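Side-chain contacts in sporulation-control protein spo0M (Bacillus subtilis, PDB 5CL2), which controls the expression of spo0A and is required for the cell to pass the morphological stage 0 of sporulation: residues 19-22 with 23-27; 139-143 with 144-148; 176-179 with 180-183; 210-214 with 215-219. One frame throughout, in Å; residues are numbered along the deposited sequence.

In the fold
All four contacts are local, each made within one turn, helix or helix end. Interaction 1 stands apart, at a beta turn joining strands of two different sheets; its centre is about 25 Å from that of interaction 2. These two bury three residues each, whereas interaction 3 is the most exposed, with four of its seven touching residues at the surface. Interactions 2 and 3 nevertheless share one apolar cluster: Phe-146 of the first meets Tyr-178, Met-181 and Leu-182 of the second. Interaction 4 lies in a loop between strands 195-202 and 224-229. Aromatic faces dominate interaction 1, helix-end backbone bonds interaction 2, and methionine sulfur enters in 3 and 4.

Interaction 1: 19-22 with 23-27; sequences DAYF and PGEEV
Over the centre of one face of the Tyr-21 ring sits the CG2 methyl of Val-27, 3.7 Å from the ring centroid and almost on the ring normal, a CH-pi contact. At the edge of the same ring, in its plane, lies Glu-25 CG, 3.6 Å from Tyr-21 CD2. The same glutamate serves the Phe-22 ring with another atom: OE1 stands 3.6 Å above one face, displaced toward the rim, with the carboxylate plane turned 66° from the ring. With its CG anti to the backbone N (chi1 176°) and the chain extended beyond, Glu-25 passes between the two rings, its OE2 continuing to a salt bridge with Lys-18. The backbone carrying these side chains makes a type II beta turn from Phe-22 to Glu-25, leading from strand 20-21 into strand 26-34 and so from one sheet to the other of a probably arrestin-like fold. Pro-23 suits the second position with its fixed phi, and Gly-24 the third, where phi is 97° and a side chain would press on the preceding carbonyl. Glu-25 N closes the turn on Phe-22 O at 3.1 Å. A serine in place of Tyr-21 would probably leave the Val-27 methyl and the Glu-25 methylene without the ring they pack on, opening a gap beside Leu-93. Val-27 CG1 also lies 3.7 Å from Tyr-21 OH, which shares a weak hydrogen bond with Lys-18 N.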
loop_
_atom_site.group_PDB
_atom_site.type_symbol
_atom_site.label_atom_id
_atom_site.label_comp_id
_atom_site.label_asym_id
_atom_site.label_seq_id
_atom_site.Cartn_x
_atom_site.Cartn_y
_atom_site.Cartn_z
ATOM N N ASP A 19 -1.943 -21.165 -16.867
ATOM C CA ASP A 19 -2.962 -20.123 -16.936
ATOM C C ASP A 19 -3.537 -19.769 -15.532
ATOM O O ASP A 19 -4.262 -18.776 -15.381
ATOM C CB ASP A 19 -4.048 -20.514 -17.962
ATOM C CG ASP A 19 -5.009 -21.566 -17.453
ATOM O OD1 ASP A 19 -4.595 -22.446 -16.670
ATOM O OD2 ASP A 19 -6.175 -21.535 -17.895
ATOM N N ALA A 20 -3.239 -20.583 -14.514
ATOM C CA ALA A 20 -3.843 -20.381 -13.183
ATOM C C ALA A 20 -2.814 -20.335 -12.054
ATOM O O ALA A 20 -1.948 -21.200 -11.931
ATOM C CB ALA A 20 -4.869 -21.473 -12.889
ATOM N N TYR A 21 -2.962 -19.331 -11.197
ATOM C CA TYR A 21 -2.060 -19.121 -10.072
ATOM C C TYR A 21 -2.836 -18.625 -8.851
ATOM O O TYR A 21 -3.932 -18.081 -8.983
ATOM C CB TYR A 21 -0.983 -18.097 -10.437
ATOM C CG TYR A 21 -0.061 -18.502 -11.559
ATOM C CD1 TYR A 21 -0.374 -18.214 -12.887
ATOM C CD2 TYR A 21 1.146 -19.137 -11.294
ATOM C CE1 TYR A 21 0.492 -18.571 -13.931
ATOM C CE2 TYR A 21 2.019 -19.495 -12.328
ATOM C CZ TYR A 21 1.685 -19.211 -13.637
ATOM O OH TYR A 21 2.553 -19.574 -14.646
ATOM N N PHE A 22 -2.279 -18.771 -7.660
ATOM C CA PHE A 22 -2.856 -18.006 -6.566
ATOM C C PHE A 22 -1.777 -17.072 -6.027
ATOM O O PHE A 22 -0.597 -17.257 -6.346
ATOM C CB PHE A 22 -3.476 -18.923 -5.492
ATOM C CG PHE A 22 -2.543 -19.941 -4.921
ATOM C CD1 PHE A 22 -1.705 -19.607 -3.867
ATOM C CD2 PHE A 22 -2.547 -21.246 -5.392
ATOM C CE1 PHE A 22 -0.847 -20.550 -3.308
ATOM C CE2 PHE A 22 -1.700 -22.194 -4.845
ATOM C CZ PHE A 22 -0.842 -21.846 -3.798
ATOM N N PRO A 23 -2.184 -16.009 -5.299
ATOM C CA PRO A 23 -1.222 -15.014 -4.810
ATOM C C PRO A 23 -0.031 -15.609 -4.074
ATOM O O PRO A 23 -0.185 -16.536 -3.270
ATOM C CB PRO A 23 -2.069 -14.147 -3.870
ATOM C CG PRO A 23 -3.414 -14.189 -4.480
ATOM C CD PRO A 23 -3.571 -15.586 -5.035
ATOM N N GLY A 24 1.153 -15.076 -4.369
ATOM C CA GLY A 24 2.369 -15.535 -3.728
ATOM C C GLY A 24 3.115 -16.541 -4.584
ATOM O O GLY A 24 4.312 -16.746 -4.417
ATOM N N GLU A 25 2.403 -17.163 -5.513
ATOM C CA GLU A 25 3.002 -18.144 -6.395
ATOM C C GLU A 25 3.823 -17.428 -7.464
ATOM O O GLU A 25 3.528 -16.287 -7.823
ATOM C CB GLU A 25 1.915 -19.025 -7.017
ATOM C CG GLU A 25 2.409 -20.055 -8.044
ATOM C CD GLU A 25 1.456 -21.236 -8.218
ATOM O OE1 GLU A 25 0.310 -21.183 -7.695
ATOM O OE2 GLU A 25 1.874 -22.222 -8.870
ATOM N N GLU A 26 4.867 -18.095 -7.949
ATOM C CA GLU A 26 5.715 -17.553 -9.004
ATOM C C GLU A 26 5.154 -17.841 -10.385
ATOM O O GLU A 26 4.874 -18.986 -10.721
ATOM C CB GLU A 26 7.113 -18.141 -8.925
ATOM C CG GLU A 26 8.167 -17.203 -8.383
ATOM C CD GLU A 26 9.538 -17.673 -8.797
ATOM O OE1 GLU A 26 9.600 -18.464 -9.765
ATOM O OE2 GLU A 26 10.543 -17.276 -8.166
ATOM N N VAL A 27 4.969 -16.792 -11.172
ATOM C CA VAL A 27 4.602 -16.927 -12.576
ATOM C C VAL A 27 5.870 -17.041 -13.442
ATOM O O VAL A 27 6.792 -16.216 -13.335
ATOM C CB VAL A 27 3.739 -15.741 -13.061
ATOM C CG1 VAL A 27 3.322 -15.935 -14.531
ATOM C CG2 VAL A 27 2.514 -15.568 -12.168
#

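Interaction 2: 139-143 with 144-148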
loop_
_atom_site.group_PDB
_atom_site.type_symbol
_atom_site.label_atom_id
_atom_site.label_comp_id
_atom_site.label_asym_id
_atom_site.label_seq_id
_atom_site.Cartn_x
_atom_site.Cartn_y
_atom_site.Cartn_z
ATOM N N GLU A 139 -15.550 -20.891 2.736
ATOM C CA GLU A 139 -16.276 -22.094 3.098
ATOM C C GLU A 139 -16.918 -21.945 4.469
ATOM O O GLU A 139 -18.087 -22.294 4.652
ATOM C CB GLU A 139 -15.344 -23.302 3.078
ATOM C CG GLU A 139 -15.949 -24.577 3.650
ATOM C CD GLU A 139 -14.970 -25.747 3.640
ATOM O OE1 GLU A 139 -13.821 -25.564 3.173
ATOM O OE2 GLU A 139 -15.352 -26.853 4.084
ATOM N N ALA A 140 -16.165 -21.388 5.416
ATOM C CA ALA A 140 -16.665 -21.132 6.766
ATOM C C ALA A 140 -17.904 -20.241 6.770
ATOM O O ALA A 140 -18.864 -20.524 7.477
ATOM C CB ALA A 140 -15.577 -20.512 7.623
ATOM N N ILE A 141 -17.861 -19.157 6.006
ATOM C CA ILE A 141 -18.981 -18.228 5.907
ATOM C C ILE A 141 -20.199 -18.905 5.273
ATOM O O ILE A 141 -21.331 -18.763 5.769
ATOM C CB ILE A 141 -18.610 -16.979 5.084
ATOM C CG1 ILE A 141 -17.615 -16.097 5.849
ATOM C CG2 ILE A 141 -19.852 -16.189 4.719
ATOM C CD1 ILE A 141 -18.152 -15.488 7.135
ATOM N N GLU A 142 -19.991 -19.675 4.204
ATOM C CA GLU A 142 -21.161 -20.304 3.592
ATOM C C GLU A 142 -21.767 -21.368 4.519
ATOM O O GLU A 142 -22.991 -21.512 4.578
ATOM C CB GLU A 142 -20.836 -20.941 2.252
ATOM C CG GLU A 142 -20.327 -19.994 1.177
ATOM C CD GLU A 142 -20.300 -20.647 -0.198
ATOM O OE1 GLU A 142 -19.619 -21.683 -0.325
ATOM O OE2 GLU A 142 -20.909 -20.104 -1.157
ATOM N N ASN A 143 -20.926 -22.056 5.287
ATOM C CA ASN A 143 -21.426 -23.068 6.217
ATOM C C ASN A 143 -22.355 -22.474 7.260
ATOM O O ASN A 143 -23.313 -23.118 7.669
ATOM C CB ASN A 143 -20.272 -23.791 6.899
ATOM C CG ASN A 143 -19.519 -24.687 5.944
ATOM O OD1 ASN A 143 -20.058 -25.096 4.914
ATOM N ND2 ASN A 143 -18.262 -24.982 6.264
ATOM N N LEU A 144 -22.098 -21.228 7.648
ATOM C CA LEU A 144 -22.938 -20.550 8.624
ATOM C C LEU A 144 -24.310 -20.230 8.055
ATOM O O LEU A 144 -25.192 -19.820 8.801
ATOM C CB LEU A 144 -22.281 -19.255 9.127
ATOM C CG LEU A 144 -21.063 -19.349 10.052
ATOM C CD1 LEU A 144 -20.619 -17.965 10.491
ATOM C CD2 LEU A 144 -21.400 -20.183 11.275
ATOM N N GLY A 145 -24.537 -20.495 6.768
ATOM C CA GLY A 145 -25.742 -19.990 6.127
ATOM C C GLY A 145 -25.648 -18.785 5.211
ATOM O O GLY A 145 -26.557 -17.972 5.167
ATOM N N PHE A 146 -24.522 -18.621 4.527
ATOM C CA PHE A 146 -24.425 -17.609 3.476
ATOM C C PHE A 146 -24.125 -18.231 2.121
ATOM O O PHE A 146 -23.685 -19.375 2.042
ATOM C CB PHE A 146 -23.351 -16.587 3.807
ATOM C CG PHE A 146 -23.734 -15.652 4.877
ATOM C CD1 PHE A 146 -23.588 -16.006 6.207
ATOM C CD2 PHE A 146 -24.245 -14.407 4.570
ATOM C CE1 PHE A 146 -23.952 -15.128 7.215
ATOM C CE2 PHE A 146 -24.600 -13.521 5.574
ATOM C CZ PHE A 146 -24.458 -13.888 6.892
ATOM N N ARG A 147 -24.365 -17.480 1.048
ATOM C CA ARG A 147 -23.952 -17.942 -0.273
ATOM C C ARG A 147 -23.230 -16.777 -0.981
ATOM O O ARG A 147 -23.708 -15.634 -0.960
ATOM C CB ARG A 147 -25.166 -18.448 -1.067
ATOM C CG ARG A 147 -24.831 -19.188 -2.349
ATOM C CD ARG A 147 -25.090 -18.318 -3.552
ATOM N NE ARG A 147 -26.277 -17.487 -3.334
ATOM C CZ ARG A 147 -26.568 -16.405 -4.053
ATOM N NH1 ARG A 147 -25.765 -16.025 -5.038
ATOM N NH2 ARG A 147 -27.656 -15.699 -3.787
ATOM N N LEU A 148 -22.077 -17.055 -1.591
ATOM C CA LEU A 148 -21.325 -15.985 -2.254
ATOM C C LEU A 148 -22.109 -15.469 -3.442
ATOM O O LEU A 148 -22.487 -16.230 -4.329
ATOM C CB LEU A 148 -19.955 -16.463 -2.715
ATOM C CG LEU A 148 -19.161 -15.370 -3.449
ATOM C CD1 LEU A 148 -18.824 -14.215 -2.534
ATOM C CD2 LEU A 148 -17.911 -15.913 -4.114
#
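A Schellman motif brings Glu-142 and Ile-141 against Phe-146 where helix 132-143 ends and strand 146-155, an outer strand of the five-stranded antiparallel sheet, begins. Gly-145 suits the turn: at its backbone angles (phi 103°) a CB would be jammed against the preceding carbonyl. Of the two bonds that define the motif, Gly-145 N to Glu-142 O is firm at 2.9 Å, while Phe-146 N to Ile-141 O is weak. Phe-146 N also reaches Glu-142 O, at 3.3 Å, from the same face of the carbonyl plane as Gly-145 N.

On the buried side, Ile-141 CG2 rests on Phe-146 CB at 3.6 Å, and Ile-141 O lies at the edge of the Phe-146 ring. These apolar branches suit a position facing Phe-171 and Leu-187 of the sheet, while Leu-144 packs on helix 236-248. Toward the surface, Glu-142 leads its chain past the new strand: CG is anti to the carbonyl carbon (chi1 -61°) and lies 3.5 Å from Phe-146 O. A glutamate has the length to carry a carboxylate from the last helical turn to the third residue of the strand, where OE2 takes Leu-148 N on its anti lone pair at 3.3 Å, with a nearly straight N-H...O angle of 169°.

Interaction 3: 176-179 with 180-183; sequences GYYR and QMLD
Tyr-178 and Met-181 lie side by side on the inner side of the short helix 176-181, pointing the same way. The sulfur Met-181 SD is in the plane of the tyrosine ring, at its edge, 5.1 Å from the centroid, a Met-aromatic contact. Met-181 has its CG anti to the backbone N (chi1 180°), which lays the chain alongside the ring and puts SD at its edge. A flexible thioether suits the site, because Phe-146 of the neighbouring strand also packs on both side chains and Tyr-250 lies against Met-181. Leu-182 completes this packed side, its CD1 3.7 Å from Tyr-178 O.

The outer side is looser. Arg-179 and Gln-180 are exposed; the arginine chain runs out extended from CG to NE, and across this contact Gln-180 touches chiefly through CB, 3.4 Å from Tyr-177 O. Backbone bonds run through the whole helix: Gln-180 N binds Gly-176 O at 2.9 Å, Met-181 N binds Tyr-177 O at 3.0 Å, and Leu-182 N binds Tyr-178 O at 2.9 Å as the helix ends. The sulfur facing a ring edge meets the slightly positive C-H rim, so a weak electrostatic attraction probably adds to the dispersion between these two side chains, one helical turn apart.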
loop_
_atom_site.group_PDB
_atom_site.type_symbol
_atom_site.label_atom_id
_atom_site.label_comp_id
_atom_site.label_asym_id
_atom_site.label_seq_id
_atom_site.Cartn_x
_atom_site.Cartn_y
_atom_site.Cartn_z
ATOM N N GLY A 176 -32.830 -18.600 7.856
ATOM C CA GLY A 176 -33.749 -17.690 8.505
ATOM C C GLY A 176 -33.036 -16.769 9.479
ATOM O O GLY A 176 -33.310 -15.561 9.523
ATOM N N TYR A 177 -32.077 -17.314 10.223
ATOM C CA TYR A 177 -31.369 -16.519 11.228
ATOM C C TYR A 177 -30.646 -15.353 10.560
ATOM O O TYR A 177 -30.791 -14.179 10.946
ATOM C CB TYR A 177 -30.342 -17.363 11.991
ATOM C CG TYR A 177 -29.661 -16.601 13.116
ATOM C CD1 TYR A 177 -30.416 -16.000 14.110
ATOM C CD2 TYR A 177 -28.272 -16.452 13.165
ATOM C CE1 TYR A 177 -29.823 -15.303 15.135
ATOM C CE2 TYR A 177 -27.668 -15.745 14.186
ATOM C CZ TYR A 177 -28.454 -15.174 15.175
ATOM O OH TYR A 177 -27.883 -14.465 16.215
ATOM N N TYR A 178 -29.890 -15.674 9.517
ATOM C CA TYR A 178 -29.081 -14.640 8.899
ATOM C C TYR A 178 -29.917 -13.692 8.027
ATOM O O TYR A 178 -29.626 -12.497 7.988
ATOM C CB TYR A 178 -27.904 -15.298 8.173
ATOM C CG TYR A 178 -26.849 -15.725 9.208
ATOM C CD1 TYR A 178 -26.372 -14.817 10.144
ATOM C CD2 TYR A 178 -26.390 -17.032 9.293
ATOM C CE1 TYR A 178 -25.432 -15.168 11.108
ATOM C CE2 TYR A 178 -25.450 -17.395 10.263
ATOM C CZ TYR A 178 -24.980 -16.459 11.161
ATOM O OH TYR A 178 -24.057 -16.820 12.111
ATOM N N ARG A 179 -31.002 -14.178 7.427
ATOM C CA ARG A 179 -31.981 -13.286 6.789
ATOM C C ARG A 179 -32.531 -12.270 7.778
ATOM O O ARG A 179 -32.705 -11.098 7.454
ATOM C CB ARG A 179 -33.134 -14.083 6.193
ATOM C CG ARG A 179 -32.708 -14.916 4.993
ATOM C CD ARG A 179 -33.903 -15.533 4.262
ATOM N NE ARG A 179 -33.466 -16.172 3.024
ATOM C CZ ARG A 179 -33.237 -17.476 2.890
ATOM N NH1 ARG A 179 -33.452 -18.296 3.919
ATOM N NH2 ARG A 179 -32.827 -17.965 1.716
ATOM N N GLN A 180 -32.797 -12.731 9.001
ATOM C CA GLN A 180 -33.307 -11.846 10.021
ATOM C C GLN A 180 -32.223 -10.831 10.383
ATOM O O GLN A 180 -32.526 -9.667 10.663
ATOM C CB GLN A 180 -33.759 -12.644 11.247
ATOM C CG GLN A 180 -34.656 -11.873 12.156
ATOM C CD GLN A 180 -36.038 -11.687 11.575
ATOM O OE1 GLN A 180 -36.554 -10.569 11.534
ATOM N NE2 GLN A 180 -36.656 -12.787 11.121
ATOM N N MET A 181 -30.966 -11.266 10.369
ATOM C CA MET A 181 -29.843 -10.359 10.661
ATOM C C MET A 181 -29.540 -9.263 9.623
ATOM O O MET A 181 -29.239 -8.112 9.974
ATOM C CB MET A 181 -28.559 -11.170 10.839
ATOM C CG MET A 181 -27.335 -10.311 11.138
ATOM S SD MET A 181 -25.909 -11.263 11.697
ATOM C CE MET A 181 -25.225 -11.876 10.192
ATOM N N LEU A 182 -29.556 -9.630 8.342
ATOM C CA LEU A 182 -29.084 -8.710 7.322
ATOM C C LEU A 182 -29.604 -9.028 5.919
ATOM O O LEU A 182 -30.081 -10.138 5.645
ATOM C CB LEU A 182 -27.549 -8.702 7.316
ATOM C CG LEU A 182 -26.776 -10.025 7.400
ATOM C CD1 LEU A 182 -26.901 -10.874 6.120
ATOM C CD2 LEU A 182 -25.311 -9.713 7.620
ATOM N N ASP A 183 -29.524 -8.053 5.028
ATOM C CA ASP A 183 -29.805 -8.333 3.626
ATOM C C ASP A 183 -28.564 -8.888 2.916
ATOM O O ASP A 183 -28.657 -9.817 2.101
ATOM C CB ASP A 183 -30.346 -7.080 2.971
ATOM C CG ASP A 183 -31.679 -6.692 3.556
ATOM O OD1 ASP A 183 -32.280 -7.553 4.234
ATOM O OD2 ASP A 183 -32.122 -5.545 3.372
#

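Interaction 4: 210-214 with 215-219; sequences RGWLE and EMYND
Leu-213 O accepts from Met-216 N at 3.0 Å, the shortest hydrogen bond in this turn, the donor standing well above the carbonyl plane. One residue on, Tyr-217 N repeats the pattern to Glu-214 O at 3.1 Å, so two successive turns fold 213-217 back on itself. Met-216 runs back along the chain, CG anti to the carbonyl carbon (chi1 -54°) and extended beyond. Its SD accepts a weak, long bond from Leu-213 N at 3.7 Å, and its CE meets Leu-213 CD1, also at 3.7 Å. This is the loop between strands 195-202 and 224-229, neighbours at one end of the five-stranded sheet. Shortening Met-216 to an alanine is likely to leave Leu-213 N without its sulfur acceptor and the leucine methyl without the methionine methyl it packs on, opening a gap beside the turn. A long, unbranched thioether fits because it can run alongside residues 210-213, SD coming 3.1 Å from Gly-211 O, close but not a hydrogen bond. Farther along, Tyr-217 OH comes 3.4 Å from Trp-212 CZ3, the side chains crossing at a slant. Tyr-217 OH bonds to Glu-201 and Trp-212 NE1 to Glu-168, while Arg-204 makes a cation-pi contact with the indole.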
loop_
_atom_site.group_PDB
_atom_site.type_symbol
_atom_site.label_atom_id
_atom_site.label_comp_id
_atom_site.label_asym_id
_atom_site.label_seq_id
_atom_site.Cartn_x
_atom_site.Cartn_y
_atom_site.Cartn_z
ATOM N N ARG A 210 -21.361 2.137 -2.556
ATOM C CA ARG A 210 -20.374 1.536 -3.463
ATOM C C ARG A 210 -19.023 2.175 -3.202
ATOM O O ARG A 210 -18.926 3.395 -2.999
ATOM C CB ARG A 210 -20.749 1.706 -4.940
ATOM C CG ARG A 210 -21.917 0.851 -5.445
ATOM C CD ARG A 210 -21.597 -0.655 -5.444
ATOM N NE ARG A 210 -20.597 -1.105 -6.422
ATOM C CZ ARG A 210 -20.847 -1.362 -7.710
ATOM N NH1 ARG A 210 -22.066 -1.208 -8.208
ATOM N NH2 ARG A 210 -19.879 -1.788 -8.507
ATOM N N GLY A 211 -17.980 1.354 -3.172
ATOM C CA GLY A 211 -16.647 1.861 -2.911
ATOM C C GLY A 211 -16.453 2.193 -1.447
ATOM O O GLY A 211 -17.423 2.264 -0.693
ATOM N N TRP A 212 -15.203 2.420 -1.045
ATOM C CA TRP A 212 -14.885 2.650 0.355
ATOM C C TRP A 212 -14.254 4.020 0.547
ATOM O O TRP A 212 -13.084 4.234 0.178
ATOM C CB TRP A 212 -13.966 1.535 0.837
ATOM C CG TRP A 212 -14.642 0.209 0.667
ATOM C CD1 TRP A 212 -14.818 -0.484 -0.502
ATOM C CD2 TRP A 212 -15.289 -0.574 1.677
ATOM N NE1 TRP A 212 -15.506 -1.649 -0.281
ATOM C CE2 TRP A 212 -15.809 -1.729 1.081
ATOM C CE3 TRP A 212 -15.458 -0.412 3.065
ATOM C CZ2 TRP A 212 -16.490 -2.717 1.771
ATOM C CZ3 TRP A 212 -16.127 -1.394 3.771
ATOM C CH2 TRP A 212 -16.637 -2.529 3.127
ATOM N N LEU A 213 -15.027 4.935 1.146
ATOM C CA LEU A 213 -14.678 6.357 1.175
ATOM C C LEU A 213 -14.824 6.982 2.558
ATOM O O LEU A 213 -15.634 6.537 3.379
ATOM C CB LEU A 213 -15.539 7.147 0.185
ATOM C CG LEU A 213 -15.895 6.537 -1.173
ATOM C CD1 LEU A 213 -16.968 7.379 -1.845
ATOM C CD2 LEU A 213 -14.675 6.382 -2.057
ATOM N N GLU A 214 -14.043 8.031 2.793
ATOM C CA GLU A 214 -14.033 8.758 4.054
ATOM C C GLU A 214 -15.431 9.148 4.541
ATOM O O GLU A 214 -15.763 8.947 5.703
ATOM C CB GLU A 214 -13.190 10.022 3.902
ATOM C CG GLU A 214 -11.906 10.026 4.684
ATOM C CD GLU A 214 -11.054 11.238 4.348
ATOM O OE1 GLU A 214 -11.611 12.193 3.757
ATOM O OE2 GLU A 214 -9.834 11.227 4.652
ATOM N N GLU A 215 -16.234 9.702 3.635
ATOM C CA GLU A 215 -17.573 10.182 3.959
ATOM C C GLU A 215 -18.545 9.086 4.429
ATOM O O GLU A 215 -19.595 9.392 4.993
ATOM C CB GLU A 215 -18.189 10.940 2.774
ATOM C CG GLU A 215 -17.908 10.415 1.357
ATOM C CD GLU A 215 -16.630 10.979 0.698
ATOM O OE1 GLU A 215 -15.591 11.161 1.373
ATOM O OE2 GLU A 215 -16.695 11.292 -0.512
ATOM N N MET A 216 -18.228 7.823 4.165
ATOM C CA MET A 216 -19.054 6.724 4.663
ATOM C C MET A 216 -18.818 6.397 6.138
ATOM O O MET A 216 -19.620 5.700 6.743
ATOM C CB MET A 216 -18.828 5.477 3.808
ATOM C CG MET A 216 -19.041 5.743 2.332
ATOM S SD MET A 216 -18.631 4.344 1.251
ATOM C CE MET A 216 -19.244 4.941 -0.315
ATOM N N TYR A 217 -17.635 6.725 6.644
ATOM C CA TYR A 217 -17.295 6.523 8.050
ATOM C C TYR A 217 -17.135 7.783 8.938
ATOM O O TYR A 217 -16.705 7.678 10.093
ATOM C CB TYR A 217 -16.070 5.611 8.106
ATOM C CG TYR A 217 -16.471 4.269 7.535
ATOM C CD1 TYR A 217 -17.111 3.331 8.334
ATOM C CD2 TYR A 217 -16.311 3.974 6.175
ATOM C CE1 TYR A 217 -17.521 2.105 7.821
ATOM C CE2 TYR A 217 -16.733 2.754 5.654
ATOM C CZ TYR A 217 -17.334 1.823 6.484
ATOM O OH TYR A 217 -17.751 0.608 5.986
ATOM N N ASN A 218 -17.408 8.963 8.380
ATOM C CA ASN A 218 -17.290 10.214 9.133
ATOM C C ASN A 218 -18.433 10.515 10.132
ATOM O O ASN A 218 -18.242 11.269 11.096
ATOM C CB ASN A 218 -17.132 11.401 8.171
ATOM C CG ASN A 218 -18.354 11.618 7.277
ATOM O OD1 ASN A 218 -19.458 11.146 7.565
ATOM N ND2 ASN A 218 -18.164 12.381 6.203
ATOM N N ASP A 219 -19.603 9.918 9.912
ATOM C CA ASP A 219 -20.800 10.220 10.706
ATOM C C ASP A 219 -20.879 9.272 11.917
ATOM O O ASP A 219 -21.875 9.226 12.634
ATOM C CB ASP A 219 -22.060 10.121 9.819
ATOM C CG ASP A 219 -23.365 10.377 10.588
ATOM O OD1 ASP A 219 -23.381 11.259 11.482
ATOM O OD2 ASP A 219 -24.378 9.703 10.291
#